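Local atomic coordinates of acyl-coenzyme A oxidase acox-1.2 (Caenorhabditis elegans, PDB entry 5K3J), a protein that catalyses the FAD-dependent, oxygen-consuming desaturation of ascaroside-CoA pheromone precursors with five-carbon omega side chains, the first step of their peroxisomal beta-oxidation. Residues L204-H214 against C268-Y276; L302-R313 against V605-L615. All blocks are in the same frame, centred on the assembly; numbering follows the deposited sequence.

Contact 1 (L204-H214 against C268-Y276); sequences LIIKRNNYGPH and CKVEADGTY
Gly212 O is gripped from opposite faces of its carbonyl plane by the backbone N of Leu204 and by ND1 of His214 (3.0 Å), two residues that both go on to touch Tyr276. With ND1 held inside its own hairpin, the imidazole presents its second nitrogen to the other segment: His214 NE2 lies 3.0 Å from Tyr276 OH in a fairly straight hydrogen bond (158°) that either group could donate. The hydroxyl comes in at the ring edge, where Cys268 SG also sits, 3.8 Å from His214 CD2, while the CD2 methyl of Leu204 rests over the imidazole face.

Tyr276 reaches this histidine because its CG stands anti to the backbone N (chi1 178°), which sends the ring toward the 204-214 hairpin. There it slides past Tyr211 in the opposite direction, the two planes inclined by 31° and Tyr211 CD1 3.6 Å from Tyr276 CD2. Leu204 CD2 approaches Tyr276 CE1 obliquely at 3.7 Å. Branched aliphatic side chains fill the interface nearer the turn: Ile206 CD1 touches both Tyr276 CB (3.8 Å) and Val270 CG2 (3.9 Å), and its CG2 meets Gly274 O. Gly274 closes a type I turn at positive phi, where a CB would press on the preceding carbonyl O. Asp273 OD1 accepts from Thr275 N, an Asx turn that probably helps hold the loop, although this side chain is poorly ordered. Phe174 of strand 173-177 touches both Leu204 and Val270.

Two beta hairpins of the strand-rich part of the enzyme thus pack side by side. Both imidazole nitrogens are engaged, which should fix the rotation of the His214 ring, and the tyrosine hydroxyl at the end of a largely apolar interface finds a polar partner.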
loop_
_atom_site.group_PDB
_atom_site.type_symbol
_atom_site.label_atom_id
_atom_site.label_comp_id
_atom_site.label_asym_id
_atom_site.label_seq_id
_atom_site.Cartn_x
_atom_site.Cartn_y
_atom_site.Cartn_z
ATOM N N LEU A 204 20.255 27.901 15.712
ATOM C CA LEU A 204 21.443 28.544 16.271
ATOM C C LEU A 204 21.128 29.929 16.829
ATOM O O LEU A 204 20.600 30.791 16.127
ATOM C CB LEU A 204 22.543 28.642 15.214
ATOM C CG LEU A 204 23.825 29.346 15.655
ATOM C CD1 LEU A 204 24.372 28.757 16.952
ATOM C CD2 LEU A 204 24.873 29.289 14.551
ATOM N N ILE A 205 21.462 30.131 18.100
ATOM C CA ILE A 205 21.195 31.392 18.785
ATOM C C ILE A 205 22.467 32.005 19.370
ATOM O O ILE A 205 23.150 31.384 20.182
ATOM C CB ILE A 205 20.169 31.203 19.917
ATOM C CG1 ILE A 205 18.863 30.618 19.370
ATOM C CG2 ILE A 205 19.911 32.521 20.629
ATOM C CD1 ILE A 205 17.836 30.299 20.444
ATOM N N ILE A 206 22.775 33.231 18.959
ATOM C CA ILE A 206 23.957 33.937 19.449
ATOM C C ILE A 206 23.548 35.281 20.058
ATOM O O ILE A 206 23.273 36.240 19.332
ATOM C CB ILE A 206 24.991 34.131 18.313
ATOM C CG1 ILE A 206 25.625 32.786 17.949
ATOM C CG2 ILE A 206 26.071 35.129 18.707
ATOM C CD1 ILE A 206 26.336 32.776 16.612
ATOM N N LYS A 207 23.502 35.317 21.393
ATOM C CA LYS A 207 23.025 36.464 22.178
ATOM C C LYS A 207 21.834 37.142 21.506
ATOM O O LYS A 207 21.947 38.250 20.978
ATOM C CB LYS A 207 24.158 37.465 22.415
ATOM C CG LYS A 207 25.422 36.844 23.003
ATOM C CD LYS A 207 25.143 36.109 24.312
ATOM C CE LYS A 207 26.403 35.458 24.871
ATOM N NZ LYS A 207 26.144 34.750 26.158
ATOM N N ARG A 208 20.694 36.460 21.577
ATOM C CA ARG A 208 19.560 36.626 20.663
ATOM C C ARG A 208 19.947 37.157 19.291
ATOM O O ARG A 208 19.806 38.344 18.990
ATOM C CB ARG A 208 18.466 37.515 21.259
ATOM C CG ARG A 208 17.051 37.076 20.811
ATOM C CD ARG A 208 16.775 37.367 19.321
ATOM N NE ARG A 208 16.061 36.289 18.632
ATOM C CZ ARG A 208 14.828 36.403 18.141
ATOM N NH1 ARG A 208 14.164 37.546 18.267
ATOM N NH2 ARG A 208 14.254 35.377 17.524
ATOM N N ASN A 209 20.441 36.241 18.472
ATOM C CA ASN A 209 20.420 36.379 17.030
ATOM C C ASN A 209 20.069 35.000 16.492
ATOM O O ASN A 209 20.640 34.001 16.928
ATOM C CB ASN A 209 21.760 36.881 16.489
ATOM C CG ASN A 209 21.633 38.198 15.740
ATOM O OD1 ASN A 209 22.097 38.332 14.606
ATOM N ND2 ASN A 209 20.988 39.174 16.369
ATOM N N ASN A 210 19.109 34.922 15.584
ATOM C CA ASN A 210 18.693 33.622 15.085
ATOM C C ASN A 210 19.282 33.339 13.712
ATOM O O ASN A 210 19.053 34.080 12.760
ATOM C CB ASN A 210 17.169 33.528 15.064
ATOM C CG ASN A 210 16.610 32.952 16.350
ATOM O OD1 ASN A 210 15.872 33.615 17.080
ATOM N ND2 ASN A 210 16.972 31.709 16.638
ATOM N N TYR A 211 20.051 32.260 13.625
ATOM C CA TYR A 211 20.841 31.986 12.433
ATOM C C TYR A 211 20.381 30.775 11.630
ATOM O O TYR A 211 21.040 30.389 10.672
ATOM C CB TYR A 211 22.317 31.823 12.836
ATOM C CG TYR A 211 22.951 33.110 13.286
ATOM C CD1 TYR A 211 23.320 34.072 12.360
ATOM C CD2 TYR A 211 23.170 33.368 14.630
ATOM C CE1 TYR A 211 23.902 35.260 12.761
ATOM C CE2 TYR A 211 23.754 34.552 15.043
ATOM C CZ TYR A 211 24.116 35.495 14.105
ATOM O OH TYR A 211 24.695 36.673 14.514
ATOM N N GLY A 212 19.269 30.175 12.029
ATOM C CA GLY A 212 18.757 29.022 11.321
ATOM C C GLY A 212 19.280 27.711 11.880
ATOM O O GLY A 212 20.061 27.707 12.829
ATOM N N PRO A 213 18.851 26.585 11.293
ATOM C CA PRO A 213 19.241 25.250 11.766
ATOM C C PRO A 213 20.700 24.901 11.451
ATOM O O PRO A 213 21.165 25.176 10.344
ATOM C CB PRO A 213 18.284 24.330 11.012
ATOM C CG PRO A 213 17.955 25.083 9.767
ATOM C CD PRO A 213 17.894 26.518 10.175
ATOM N N HIS A 214 21.405 24.306 12.411
ATOM C CA HIS A 214 22.799 23.907 12.223
ATOM C C HIS A 214 23.054 22.507 12.781
ATOM O O HIS A 214 22.177 21.922 13.410
ATOM C CB HIS A 214 23.736 24.917 12.886
ATOM C CG HIS A 214 23.862 26.207 12.139
ATOM N ND1 HIS A 214 22.794 27.052 11.925
ATOM C CD2 HIS A 214 24.930 26.796 11.550
ATOM C CE1 HIS A 214 23.199 28.104 11.236
ATOM N NE2 HIS A 214 24.492 27.975 10.999
ATOM N N CYS A 268 30.664 27.015 7.451
ATOM C CA CYS A 268 30.327 28.054 8.428
ATOM C C CYS A 268 31.205 28.004 9.681
ATOM O O CYS A 268 31.946 27.044 9.899
ATOM C CB CYS A 268 28.857 27.949 8.837
ATOM S SG CYS A 268 28.561 27.061 10.388
ATOM N N LYS A 269 31.106 29.047 10.505
ATOM C CA LYS A 269 31.901 29.155 11.729
ATOM C C LYS A 269 31.191 29.889 12.864
ATOM O O LYS A 269 30.360 30.770 12.635
ATOM C CB LYS A 269 33.212 29.886 11.456
ATOM C CG LYS A 269 34.264 29.099 10.716
ATOM C CD LYS A 269 35.570 29.862 10.734
ATOM C CE LYS A 269 36.471 29.449 9.589
ATOM N NZ LYS A 269 37.646 30.357 9.481
ATOM N N VAL A 270 31.548 29.520 14.091
ATOM C CA VAL A 270 31.272 30.332 15.274
ATOM C C VAL A 270 32.563 30.444 16.078
ATOM O O VAL A 270 33.057 29.450 16.607
ATOM C CB VAL A 270 30.162 29.736 16.157
ATOM C CG1 VAL A 270 30.185 30.378 17.537
ATOM C CG2 VAL A 270 28.798 29.915 15.500
ATOM N N GLU A 271 33.120 31.650 16.155
ATOM C CA GLU A 271 34.373 31.864 16.869
ATOM C C GLU A 271 34.131 31.944 18.372
ATOM O O GLU A 271 33.009 32.184 18.813
ATOM C CB GLU A 271 35.062 33.137 16.376
ATOM C CG GLU A 271 35.270 33.201 14.872
ATOM C CD GLU A 271 36.583 32.582 14.429
ATOM O OE1 GLU A 271 37.290 33.219 13.618
ATOM O OE2 GLU A 271 36.907 31.465 14.884
ATOM N N ALA A 272 35.197 31.759 19.148
ATOM C CA ALA A 272 35.121 31.738 20.611
ATOM C C ALA A 272 34.480 33.004 21.185
ATOM O O ALA A 272 33.904 32.974 22.272
ATOM C CB ALA A 272 36.505 31.541 21.204
ATOM N N ASP A 273 34.580 34.112 20.456
ATOM C CA ASP A 273 33.985 35.367 20.892
ATOM C C ASP A 273 32.534 35.502 20.441
ATOM O O ASP A 273 31.876 36.500 20.735
ATOM C CB ASP A 273 34.793 36.557 20.377
ATOM C CG ASP A 273 35.007 36.522 18.875
ATOM O OD1 ASP A 273 34.374 35.696 18.195
ATOM O OD2 ASP A 273 35.825 37.329 18.376
ATOM N N GLY A 274 32.043 34.503 19.715
ATOM C CA GLY A 274 30.664 34.503 19.260
ATOM C C GLY A 274 30.483 35.028 17.848
ATOM O O GLY A 274 29.359 35.091 17.353
ATOM N N THR A 275 31.584 35.411 17.203
ATOM C CA THR A 275 31.533 35.872 15.817
ATOM C C THR A 275 31.039 34.763 14.901
ATOM O O THR A 275 31.645 33.692 14.828
ATOM C CB THR A 275 32.909 36.352 15.319
ATOM O OG1 THR A 275 33.281 37.545 16.019
ATOM C CG2 THR A 275 32.875 36.645 13.824
ATOM N N TYR A 276 29.931 35.017 14.212
ATOM C CA TYR A 276 29.392 34.039 13.282
ATOM C C TYR A 276 29.820 34.332 11.847
ATOM O O TYR A 276 29.663 35.448 11.352
ATOM C CB TYR A 276 27.867 33.987 13.370
ATOM C CG TYR A 276 27.256 33.022 12.381
ATOM C CD1 TYR A 276 27.273 31.649 12.614
ATOM C CD2 TYR A 276 26.669 33.481 11.207
ATOM C CE1 TYR A 276 26.718 30.765 11.705
ATOM C CE2 TYR A 276 26.115 32.605 10.296
ATOM C CZ TYR A 276 26.140 31.249 10.547
ATOM O OH TYR A 276 25.583 30.374 9.638
#

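Contact 2 (L302-R313 against V605-L615); sequences LFLAHALTIAAR and VDSFQISDMQL
Residues 302-313 lie within helix 287-315, whereas 605-615 is a helix end, a type I turn and a new helix start. The backbones come nearest at Thr309 and Val605, whose CA atoms are 5.2 Å apart. Gln609 breaks the first helix with positive phi, and Ser611 N-caps the second through a weak bond from Gln614 N.

Ala305 and Ala312, small residues on this face of the long helix, let the other segment lie close. Ala305 CB sits squarely over the Phe608 ring, 3.5 Å from its centroid and 11° off the normal, a CH-pi contact, and Ala312 CB meets Val605 CG2 at 4.2 Å. Thr309 turns its OG1 back to Ala305 O, satisfying the hydroxyl within the helix, while Val605 packs against its CA and Ile610 CD1 approaches OG1 at 3.9 Å. Leu615 inserts among His306, Thr309, Ile310 and Arg313; its CG lies 4.0 Å from Ile310 CG1.

A chi1 of -176° turns the His306 ring away from its own N; NE2 donates a bent hydrogen bond (2.9 Å, 145°) to Leu615 O, close to the imidazole plane, and ND1 is hydrogen-bonded to Tyr106 OH, which also receives Gln614 NE2. Arg313 NH2, and more weakly NE, face Asp606 OD1 in a salt bridge whose geometry is doubtful because Asp606 is poorly ordered; Asp606 OD2 has Arg18 as a second partner.

Leu615 seated among four residues of helix 287-315 is knobs-into-holes packing, bordered by polar pairs; it joins that helix to the short helices 601-606 and 612-615 and their turn in the C-terminal region of an acyl-CoA oxidase.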
loop_
_atom_site.group_PDB
_atom_site.type_symbol
_atom_site.label_atom_id
_atom_site.label_comp_id
_atom_site.label_asym_id
_atom_site.label_seq_id
_atom_site.Cartn_x
_atom_site.Cartn_y
_atom_site.Cartn_z
ATOM N N LEU A 302 15.385 -0.803 -7.243
ATOM C CA LEU A 302 15.803 -2.163 -6.895
ATOM C C LEU A 302 14.776 -2.926 -6.045
ATOM O O LEU A 302 14.551 -4.112 -6.288
ATOM C CB LEU A 302 17.156 -2.131 -6.180
ATOM C CG LEU A 302 18.341 -1.808 -7.096
ATOM C CD1 LEU A 302 19.624 -1.563 -6.312
ATOM C CD2 LEU A 302 18.543 -2.927 -8.109
ATOM N N PHE A 303 14.169 -2.264 -5.059
ATOM C CA PHE A 303 13.033 -2.830 -4.325
ATOM C C PHE A 303 11.980 -3.367 -5.293
ATOM O O PHE A 303 11.467 -4.474 -5.136
ATOM C CB PHE A 303 12.371 -1.774 -3.443
ATOM C CG PHE A 303 13.159 -1.383 -2.231
ATOM C CD1 PHE A 303 13.764 -2.330 -1.419
ATOM C CD2 PHE A 303 13.268 -0.045 -1.887
ATOM C CE1 PHE A 303 14.470 -1.936 -0.289
ATOM C CE2 PHE A 303 13.971 0.351 -0.767
ATOM C CZ PHE A 303 14.573 -0.599 0.034
ATOM N N LEU A 304 11.655 -2.540 -6.282
ATOM C CA LEU A 304 10.643 -2.847 -7.282
ATOM C C LEU A 304 11.069 -4.046 -8.110
ATOM O O LEU A 304 10.255 -4.914 -8.418
ATOM C CB LEU A 304 10.400 -1.638 -8.187
ATOM C CG LEU A 304 9.297 -1.743 -9.233
ATOM C CD1 LEU A 304 8.041 -2.290 -8.593
ATOM C CD2 LEU A 304 9.034 -0.378 -9.849
ATOM N N ALA A 305 12.346 -4.093 -8.473
ATOM C CA ALA A 305 12.882 -5.253 -9.166
ATOM C C ALA A 305 12.743 -6.495 -8.290
ATOM O O ALA A 305 12.390 -7.570 -8.770
ATOM C CB ALA A 305 14.329 -5.016 -9.540
ATOM N N HIS A 306 13.022 -6.325 -7.001
ATOM C CA HIS A 306 12.889 -7.386 -6.009
ATOM C C HIS A 306 11.466 -7.946 -5.998
ATOM O O HIS A 306 11.267 -9.161 -6.004
ATOM C CB HIS A 306 13.282 -6.843 -4.628
ATOM C CG HIS A 306 13.277 -7.860 -3.527
ATOM N ND1 HIS A 306 14.117 -7.768 -2.440
ATOM C CD2 HIS A 306 12.520 -8.965 -3.325
ATOM C CE1 HIS A 306 13.893 -8.782 -1.624
ATOM N NE2 HIS A 306 12.929 -9.524 -2.137
ATOM N N ALA A 307 10.481 -7.057 -5.988
ATOM C CA ALA A 307 9.084 -7.470 -6.005
ATOM C C ALA A 307 8.760 -8.240 -7.280
ATOM O O ALA A 307 8.115 -9.290 -7.241
ATOM C CB ALA A 307 8.176 -6.262 -5.870
ATOM N N LEU A 308 9.226 -7.709 -8.405
ATOM C CA LEU A 308 8.969 -8.292 -9.717
ATOM C C LEU A 308 9.701 -9.614 -9.910
ATOM O O LEU A 308 9.260 -10.463 -10.679
ATOM C CB LEU A 308 9.368 -7.310 -10.814
ATOM C CG LEU A 308 8.560 -6.017 -10.773
ATOM C CD1 LEU A 308 9.262 -4.916 -11.542
ATOM C CD2 LEU A 308 7.169 -6.263 -11.323
ATOM N N THR A 309 10.818 -9.781 -9.208
ATOM C CA THR A 309 11.577 -11.024 -9.261
ATOM C C THR A 309 10.733 -12.157 -8.690
ATOM O O THR A 309 10.858 -13.314 -9.094
ATOM C CB THR A 309 12.899 -10.908 -8.488
ATOM O OG1 THR A 309 13.644 -9.790 -8.985
ATOM C CG2 THR A 309 13.731 -12.168 -8.653
ATOM N N ILE A 310 9.854 -11.805 -7.757
ATOM C CA ILE A 310 8.968 -12.765 -7.112
ATOM C C ILE A 310 7.687 -12.985 -7.910
ATOM O O ILE A 310 7.224 -14.116 -8.062
ATOM C CB ILE A 310 8.605 -12.298 -5.694
ATOM C CG1 ILE A 310 9.881 -12.068 -4.876
ATOM C CG2 ILE A 310 7.664 -13.294 -5.012
ATOM C CD1 ILE A 310 9.691 -11.154 -3.694
ATOM N N ALA A 311 7.117 -11.894 -8.407
ATOM C CA ALA A 311 5.895 -11.959 -9.191
ATOM C C ALA A 311 6.110 -12.748 -10.477
ATOM O O ALA A 311 5.402 -13.718 -10.738
ATOM C CB ALA A 311 5.391 -10.556 -9.505
ATOM N N ALA A 312 7.102 -12.335 -11.263
ATOM C CA ALA A 312 7.371 -12.943 -12.564
ATOM C C ALA A 312 7.637 -14.440 -12.457
ATOM O O ALA A 312 7.005 -15.238 -13.150
ATOM C CB ALA A 312 8.545 -12.252 -13.237
ATOM N N ARG A 313 8.568 -14.812 -11.586
ATOM C CA ARG A 313 8.899 -16.216 -11.371
ATOM C C ARG A 313 7.676 -17.022 -10.955
ATOM O O ARG A 313 7.408 -18.089 -11.504
ATOM C CB ARG A 313 10.000 -16.349 -10.318
ATOM C CG ARG A 313 11.384 -15.966 -10.815
ATOM C CD ARG A 313 12.405 -16.049 -9.695
ATOM N NE ARG A 313 13.773 -15.868 -10.171
ATOM C CZ ARG A 313 14.827 -15.743 -9.373
ATOM N NH1 ARG A 313 14.673 -15.767 -8.057
ATOM N NH2 ARG A 313 16.038 -15.585 -9.888
ATOM N N VAL A 605 14.521 -10.567 -14.964
ATOM C CA VAL A 605 14.541 -10.405 -13.513
ATOM C C VAL A 605 15.644 -11.250 -12.875
ATOM O O VAL A 605 16.221 -10.857 -11.860
ATOM C CB VAL A 605 13.177 -10.761 -12.882
ATOM C CG1 VAL A 605 12.105 -9.780 -13.347
ATOM C CG2 VAL A 605 12.780 -12.189 -13.215
ATOM N N ASP A 606 15.945 -12.397 -13.484
ATOM C CA ASP A 606 17.055 -13.242 -13.046
ATOM C C ASP A 606 18.363 -12.476 -13.160
ATOM O O ASP A 606 19.339 -12.772 -12.470
ATOM C CB ASP A 606 17.129 -14.529 -13.873
ATOM C CG ASP A 606 16.109 -15.561 -13.441
ATOM O OD1 ASP A 606 15.758 -15.584 -12.243
ATOM O OD2 ASP A 606 15.655 -16.349 -14.301
ATOM N N SER A 607 18.361 -11.481 -14.038
ATOM C CA SER A 607 19.530 -10.657 -14.296
ATOM C C SER A 607 19.921 -9.797 -13.102
ATOM O O SER A 607 21.097 -9.475 -12.927
ATOM C CB SER A 607 19.274 -9.768 -15.507
ATOM O OG SER A 607 18.970 -10.548 -16.647
ATOM N N PHE A 608 18.944 -9.426 -12.277
ATOM C CA PHE A 608 19.224 -8.612 -11.097
ATOM C C PHE A 608 20.086 -9.395 -10.104
ATOM O O PHE A 608 20.628 -8.824 -9.155
ATOM C CB PHE A 608 17.923 -8.144 -10.435
ATOM C CG PHE A 608 17.133 -7.162 -11.266
ATOM C CD1 PHE A 608 17.477 -5.823 -11.299
ATOM C CD2 PHE A 608 16.040 -7.579 -12.005
ATOM C CE1 PHE A 608 16.759 -4.922 -12.057
ATOM C CE2 PHE A 608 15.314 -6.679 -12.766
ATOM C CZ PHE A 608 15.678 -5.346 -12.790
ATOM N N GLN A 609 20.202 -10.701 -10.355
ATOM C CA GLN A 609 21.036 -11.625 -9.587
ATOM C C GLN A 609 20.884 -11.430 -8.084
ATOM O O GLN A 609 21.864 -11.365 -7.345
ATOM C CB GLN A 609 22.500 -11.500 -10.023
ATOM C CG GLN A 609 22.814 -12.417 -11.200
ATOM C CD GLN A 609 24.088 -12.056 -11.935
ATOM O OE1 GLN A 609 24.792 -11.117 -11.568
ATOM N NE2 GLN A 609 24.391 -12.809 -12.988
ATOM N N ILE A 610 19.631 -11.342 -7.650
ATOM C CA ILE A 610 19.290 -11.301 -6.236
ATOM C C ILE A 610 19.237 -12.716 -5.674
ATOM O O ILE A 610 18.400 -13.520 -6.086
ATOM C CB ILE A 610 17.936 -10.610 -6.008
ATOM C CG1 ILE A 610 17.919 -9.233 -6.682
ATOM C CG2 ILE A 610 17.636 -10.500 -4.523
ATOM C CD1 ILE A 610 16.554 -8.559 -6.688
ATOM N N SER A 611 20.132 -13.019 -4.741
ATOM C CA SER A 611 20.182 -14.343 -4.132
ATOM C C SER A 611 18.913 -14.616 -3.327
ATOM O O SER A 611 18.184 -13.686 -2.973
ATOM C CB SER A 611 21.415 -14.469 -3.239
ATOM O OG SER A 611 21.314 -13.618 -2.108
ATOM N N ASP A 612 18.642 -15.889 -3.052
ATOM C CA ASP A 612 17.513 -16.253 -2.202
ATOM C C ASP A 612 17.676 -15.637 -0.817
ATOM O O ASP A 612 16.691 -15.272 -0.169
ATOM C CB ASP A 612 17.379 -17.772 -2.083
ATOM C CG ASP A 612 16.745 -18.406 -3.307
ATOM O OD1 ASP A 612 16.212 -17.667 -4.161
ATOM O OD2 ASP A 612 16.773 -19.654 -3.407
ATOM N N MET A 613 18.927 -15.526 -0.373
ATOM C CA MET A 613 19.242 -14.917 0.912
ATOM C C MET A 613 18.690 -13.498 1.022
ATOM O O MET A 613 18.139 -13.117 2.053
ATOM C CB MET A 613 20.752 -14.904 1.143
ATOM C CG MET A 613 21.163 -14.034 2.320
ATOM S SD MET A 613 22.872 -14.226 2.842
ATOM C CE MET A 613 22.848 -15.874 3.544
ATOM N N GLN A 614 18.839 -12.720 -0.044
ATOM C CA GLN A 614 18.312 -11.360 -0.066
ATOM C C GLN A 614 16.821 -11.346 -0.386
ATOM O O GLN A 614 16.066 -10.561 0.185
ATOM C CB GLN A 614 19.067 -10.500 -1.081
ATOM C CG GLN A 614 18.478 -9.107 -1.267
ATOM C CD GLN A 614 19.310 -8.238 -2.188
ATOM O OE1 GLN A 614 20.450 -8.573 -2.506
ATOM N NE2 GLN A 614 18.742 -7.115 -2.626
ATOM N N LEU A 615 16.399 -12.218 -1.298
ATOM C CA LEU A 615 15.016 -12.221 -1.764
ATOM C C LEU A 615 14.040 -12.547 -0.634
ATOM O O LEU A 615 12.962 -11.959 -0.562
ATOM C CB LEU A 615 14.834 -13.214 -2.910
ATOM C CG LEU A 615 13.626 -12.953 -3.814
ATOM C CD1 LEU A 615 13.893 -11.774 -4.736
ATOM C CD2 LEU A 615 13.281 -14.185 -4.613
#

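Followed from the N terminus, the chain closes contact 1 first: 53 intervening residues, with strands but no helix, bring 268-276 back against 204-214. The substrate-binding residues Lys283 to Tyr286 come next, and helix 287-315 then carries the first half of contact 2. Its partner, 605-615, returns only after 291 mostly helical residues, so this much larger loop joins the C-alpha1 and C-terminal oxidase family regions. The two loops are in series, neither nested nor crossed. Their centres are about 50 Å apart on opposite sides of the chain's centre: contact 1 ties hairpins together in the beta region, contact 2 the helical body.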